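Local coordinates for TolA protein (Pseudomonas aeruginosa, PDB 1LR0) that probably contributes, as part of the Tol-Pal system, to outer-membrane integrity and to outer-membrane invagination during cell division, here represented by its periplasmic C-terminal domain, at residues A[54-59]-A[86-91]; A[100-103]-A[109-112]. All coordinates share one frame; numbering follows the deposited sequence.

Contact 1 of 2, residues A[54-59]-A[86-91]; sequences VEVLIE and AAVRNV
The backbone bond from N90 N to A86 O, 2.9 Å long, belongs to the helical turn that presents V88 to V56 and I58 of the strand. This is helix-on-sheet packing in the TonB-like C-terminal domain: helix 78-91 lies against the three-stranded antiparallel sheet, whose middle strand is 54-60. No hydrogen bond joins 54-59 to 86-91; the contact is entirely apolar and all three touching residues are buried. V88 reaches across with both methyls. Its CG1, anti to the backbone N (chi1 173°), meets both branches of I58: V88 CG1 lies 3.9 Å from I58 CG2 and 4.0 Å from I58 CD1, the end of the longer branch. The alternation of the strand puts V56 on this face too, whereas L57 points away from the helix. I34 and V38 of helix 4-41 touch I58 and V88 respectively, and F116 of the neighbouring strand touches both V56 and V88. The valine pair is looser than the isoleucine–valine pair: V56 and V88 run antiparallel alongside each other, V56 CG1 lying 4.2 Å from V88 CG2.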
loop_
_atom_site.group_PDB
_atom_site.type_symbol
_atom_site.label_atom_id
_atom_site.label_comp_id
_atom_site.label_asym_id
_atom_site.label_seq_id
_atom_site.Cartn_x
_atom_site.Cartn_y
_atom_site.Cartn_z
ATOM N N VAL A 54 -0.490 -5.308 11.894
ATOM C CA VAL A 54 -1.849 -5.520 11.438
ATOM C C VAL A 54 -1.902 -5.424 9.921
ATOM O O VAL A 54 -1.277 -4.516 9.336
ATOM C CB VAL A 54 -2.846 -4.529 12.054
ATOM C CG1 VAL A 54 -2.490 -3.038 11.678
ATOM C CG2 VAL A 54 -4.269 -4.811 11.599
ATOM N N GLU A 55 -2.548 -6.388 9.269
ATOM C CA GLU A 55 -2.791 -6.277 7.829
ATOM C C GLU A 55 -4.193 -5.677 7.594
ATOM O O GLU A 55 -5.193 -6.179 8.074
ATOM C CB GLU A 55 -2.698 -7.597 7.003
ATOM C CG GLU A 55 -2.613 -7.408 5.497
ATOM C CD GLU A 55 -2.458 -8.818 4.885
ATOM O OE1 GLU A 55 -3.154 -9.585 5.516
ATOM O OE2 GLU A 55 -1.709 -9.132 3.948
ATOM N N VAL A 56 -4.237 -4.665 6.758
ATOM C CA VAL A 56 -5.448 -3.976 6.427
ATOM C C VAL A 56 -5.709 -4.043 4.960
ATOM O O VAL A 56 -4.811 -3.761 4.180
ATOM C CB VAL A 56 -5.276 -2.437 6.790
ATOM C CG1 VAL A 56 -6.458 -1.680 6.305
ATOM C CG2 VAL A 56 -5.088 -2.291 8.310
ATOM N N LEU A 57 -6.949 -4.355 4.592
ATOM C CA LEU A 57 -7.386 -4.305 3.182
ATOM C C LEU A 57 -7.980 -2.977 2.950
ATOM O O LEU A 57 -8.886 -2.561 3.613
ATOM C CB LEU A 57 -8.412 -5.410 2.986
ATOM C CG LEU A 57 -9.051 -5.313 1.623
ATOM C CD1 LEU A 57 -8.114 -5.833 0.579
ATOM C CD2 LEU A 57 -10.335 -6.141 1.712
ATOM N N ILE A 58 -7.279 -2.305 2.064
ATOM C CA ILE A 58 -7.562 -1.012 1.570
ATOM C C ILE A 58 -8.255 -1.102 0.199
ATOM O O ILE A 58 -7.715 -1.697 -0.752
ATOM C CB ILE A 58 -6.328 -0.223 1.429
ATOM C CG1 ILE A 58 -5.463 -0.201 2.699
ATOM C CG2 ILE A 58 -6.692 1.175 1.094
ATOM C CD1 ILE A 58 -4.261 0.702 2.560
ATOM N N GLU A 59 -9.397 -0.439 0.112
ATOM C CA GLU A 59 -10.198 -0.365 -1.147
ATOM C C GLU A 59 -10.191 1.053 -1.684
ATOM O O GLU A 59 -10.520 1.977 -0.938
ATOM C CB GLU A 59 -11.656 -0.815 -0.863
ATOM C CG GLU A 59 -11.697 -2.259 -0.413
ATOM C CD GLU A 59 -13.076 -2.849 -0.174
ATOM O OE1 GLU A 59 -14.062 -2.531 -0.923
ATOM O OE2 GLU A 59 -13.143 -3.655 0.799
ATOM N N ALA A 86 -8.727 3.356 11.069
ATOM C CA ALA A 86 -9.164 4.770 11.095
ATOM C C ALA A 86 -8.181 5.652 10.397
ATOM O O ALA A 86 -8.530 6.596 9.674
ATOM C CB ALA A 86 -9.421 5.251 12.555
ATOM N N ALA A 87 -6.894 5.348 10.567
ATOM C CA ALA A 87 -5.866 6.136 9.944
ATOM C C ALA A 87 -5.954 6.003 8.411
ATOM O O ALA A 87 -5.792 7.020 7.692
ATOM C CB ALA A 87 -4.394 5.750 10.440
ATOM N N VAL A 88 -6.185 4.786 7.921
ATOM C CA VAL A 88 -6.310 4.613 6.512
ATOM C C VAL A 88 -7.466 5.516 5.996
ATOM O O VAL A 88 -7.325 6.158 4.982
ATOM C CB VAL A 88 -6.573 3.147 6.068
ATOM C CG1 VAL A 88 -6.882 3.020 4.551
ATOM C CG2 VAL A 88 -5.224 2.322 6.373
ATOM N N ARG A 89 -8.636 5.293 6.576
ATOM C CA ARG A 89 -9.850 6.086 6.112
ATOM C C ARG A 89 -9.574 7.607 6.159
ATOM O O ARG A 89 -9.970 8.405 5.278
ATOM C CB ARG A 89 -11.090 5.710 6.897
ATOM C CG ARG A 89 -11.465 4.285 6.925
ATOM C CD ARG A 89 -11.714 3.803 5.543
ATOM N NE ARG A 89 -12.813 4.554 4.893
ATOM C CZ ARG A 89 -14.081 4.203 4.920
ATOM N NH1 ARG A 89 -14.517 3.080 5.502
ATOM N NH2 ARG A 89 -14.910 4.994 4.304
ATOM N N ASN A 90 -8.853 8.066 7.168
ATOM C CA ASN A 90 -8.574 9.418 7.305
ATOM C C ASN A 90 -7.632 9.998 6.243
ATOM O O ASN A 90 -7.549 11.219 6.071
ATOM C CB ASN A 90 -8.078 9.634 8.710
ATOM C CG ASN A 90 -9.173 9.670 9.720
ATOM O OD1 ASN A 90 -10.291 10.040 9.416
ATOM N ND2 ASN A 90 -8.841 9.305 10.953
ATOM N N VAL A 91 -6.897 9.157 5.542
ATOM C CA VAL A 91 -6.042 9.668 4.525
ATOM C C VAL A 91 -6.909 10.238 3.419
ATOM O O VAL A 91 -6.518 11.214 2.788
ATOM C CB VAL A 91 -5.222 8.574 3.933
ATOM C CG1 VAL A 91 -4.620 8.941 2.669
ATOM C CG2 VAL A 91 -4.165 8.049 4.936
#

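Contact 2 of 2, residues A[100-103]-A[109-112]; sequences LPRA and YRQR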
loop_
_atom_site.group_PDB
_atom_site.type_symbol
_atom_site.label_atom_id
_atom_site.label_comp_id
_atom_site.label_asym_id
_atom_site.label_seq_id
_atom_site.Cartn_x
_atom_site.Cartn_y
_atom_site.Cartn_z
ATOM N N LEU A 100 -1.005 5.299 -12.517
ATOM C CA LEU A 100 -0.991 3.950 -12.994
ATOM C C LEU A 100 -1.913 3.791 -14.222
ATOM O O LEU A 100 -2.997 4.323 -14.236
ATOM C CB LEU A 100 -1.539 3.030 -11.927
ATOM C CG LEU A 100 -0.725 2.971 -10.635
ATOM C CD1 LEU A 100 -1.423 2.116 -9.711
ATOM C CD2 LEU A 100 0.619 2.381 -10.959
ATOM N N PRO A 101 -1.515 2.968 -15.179
ATOM C CA PRO A 101 -2.435 2.495 -16.206
ATOM C C PRO A 101 -3.490 1.770 -15.484
ATOM O O PRO A 101 -3.242 1.136 -14.465
ATOM C CB PRO A 101 -1.613 1.439 -16.963
ATOM C CG PRO A 101 -0.258 1.788 -16.747
ATOM C CD PRO A 101 -0.166 2.401 -15.340
ATOM N N ARG A 102 -4.671 1.813 -16.041
ATOM C CA ARG A 102 -5.798 1.289 -15.403
ATOM C C ARG A 102 -5.715 -0.169 -15.126
ATOM O O ARG A 102 -6.265 -0.620 -14.105
ATOM C CB ARG A 102 -7.039 1.608 -16.208
ATOM C CG ARG A 102 -8.279 1.084 -15.513
ATOM C CD ARG A 102 -8.550 1.905 -14.227
ATOM N NE ARG A 102 -9.925 2.359 -14.243
ATOM C CZ ARG A 102 -10.317 3.590 -14.528
ATOM N NH1 ARG A 102 -9.450 4.567 -14.788
ATOM N NH2 ARG A 102 -11.599 3.818 -14.544
ATOM N N ALA A 103 -5.061 -0.956 -15.993
ATOM C CA ALA A 103 -5.078 -2.376 -15.719
ATOM C C ALA A 103 -4.191 -2.648 -14.528
ATOM O O ALA A 103 -4.404 -3.587 -13.822
ATOM C CB ALA A 103 -4.567 -3.164 -16.887
ATOM N N TYR A 109 -4.167 -2.279 -6.935
ATOM C CA TYR A 109 -4.462 -1.194 -5.983
ATOM C C TYR A 109 -5.875 -0.939 -5.740
ATOM O O TYR A 109 -6.223 -0.266 -4.764
ATOM C CB TYR A 109 -3.767 0.108 -6.329
ATOM C CG TYR A 109 -2.286 0.052 -5.979
ATOM C CD1 TYR A 109 -1.317 -0.353 -6.915
ATOM C CD2 TYR A 109 -1.853 0.298 -4.691
ATOM C CE1 TYR A 109 0.023 -0.373 -6.597
ATOM C CE2 TYR A 109 -0.471 0.189 -4.354
ATOM C CZ TYR A 109 0.443 -0.157 -5.309
ATOM O OH TYR A 109 1.827 -0.249 -5.029
ATOM N N ARG A 110 -6.751 -1.505 -6.567
ATOM C CA ARG A 110 -8.144 -1.449 -6.238
ATOM C C ARG A 110 -8.501 -2.103 -4.919
ATOM O O ARG A 110 -9.396 -1.621 -4.146
ATOM C CB ARG A 110 -8.996 -2.016 -7.405
ATOM C CG ARG A 110 -10.457 -1.703 -7.256
ATOM C CD ARG A 110 -11.328 -2.153 -8.462
ATOM N NE ARG A 110 -11.104 -1.409 -9.713
ATOM C CZ ARG A 110 -11.815 -0.311 -10.112
ATOM N NH1 ARG A 110 -12.742 0.221 -9.347
ATOM N NH2 ARG A 110 -11.580 0.263 -11.280
ATOM N N GLN A 111 -7.844 -3.212 -4.600
ATOM C CA GLN A 111 -8.015 -3.823 -3.318
ATOM C C GLN A 111 -6.571 -4.155 -2.983
ATOM O O GLN A 111 -5.915 -4.816 -3.767
ATOM C CB GLN A 111 -8.830 -5.101 -3.382
ATOM C CG GLN A 111 -10.362 -4.943 -3.320
ATOM C CD GLN A 111 -11.005 -6.209 -2.746
ATOM O OE1 GLN A 111 -12.026 -6.131 -2.108
ATOM N NE2 GLN A 111 -10.363 -7.371 -2.952
ATOM N N ARG A 112 -6.014 -3.597 -1.924
ATOM C CA ARG A 112 -4.591 -3.857 -1.630
ATOM C C ARG A 112 -4.419 -4.137 -0.129
ATOM O O ARG A 112 -4.964 -3.358 0.679
ATOM C CB ARG A 112 -3.647 -2.716 -1.986
ATOM C CG ARG A 112 -2.157 -3.225 -2.114
ATOM C CD ARG A 112 -1.199 -2.421 -2.897
ATOM N NE ARG A 112 0.208 -2.838 -2.795
ATOM C CZ ARG A 112 0.778 -3.800 -3.509
ATOM N NH1 ARG A 112 0.091 -4.438 -4.438
ATOM N NH2 ARG A 112 2.070 -4.068 -3.321
#
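L100 and Y109 meet through one methyl and one ring carbon, with L100 CD1 3.7 Å from Y109 CD1. The two side chains cross at about a right angle, and the methyl approaches the ring obliquely. CD1 of L100 lies anti to CA (chi2 177°), which extends this methyl toward the ring. Beside this apolar touch, two arginines converge: R102 NE comes to 4.0 Å from R110 NH2. Their guanidinium planes are turned 55° apart, and R102 NE sits at the edge of the R110 group, near its plane. R102 folds at chi2 and chi3 and R110 at chi3 (-69°), which brings the two guanidinium groups near each other; both side chains also touch P62. R110 NH2 has a stronger partner in D106, with which it forms a salt bridge, and that carboxylate would be expected to temper the closeness of the two positive charges.

These side chains flank the two ends of the short helix 102-108. P101 occupies the N-cap position before it, and Y109 is the first residue to leave helical geometry, so the contact spans the helix and runs on into strand 111-116, an outer strand of the TonB-like sheet.

Further out, L30 of helix 4-41 touches both L100 and Y109, while T27 and M97 add to the packing round the tyrosine. The phenol is held at its far end, where Y109 OH hydrogen-bonds to OD1 of D31. OD2 of D31, outside the two segments, pairs with R112 NH2, so one aspartate is bonded to both side chains. This is consistent with the placing of Y109 OH over one face of the R112 guanidinium, 3.7 Å above its plane and offset toward the rim. R112 NH1 adds a weak hydrogen bond to L108 O, at the end of the helix.

The two contacts illustrate how one small sheet is served by different chemistry at different depths. Contact 1 belongs to the core and is purely aliphatic; contact 2 is only partly buried, mixing an apolar touch with charged groups toward the surface. Their centres lie about 16 Å apart. Each involves a different helix, 78-91 or 102-108, and these follow one another along the chain, yet both reach the same sheet through neighbouring antiparallel strands, 54-60 and 111-116. The strands join the contacts directly: I58 O and R112 N, 2.8 Å apart, form a probable hydrogen bond. Helix 4-41 backs both sites, offering aliphatic side chains to the first and, at the second, a carboxylate as well.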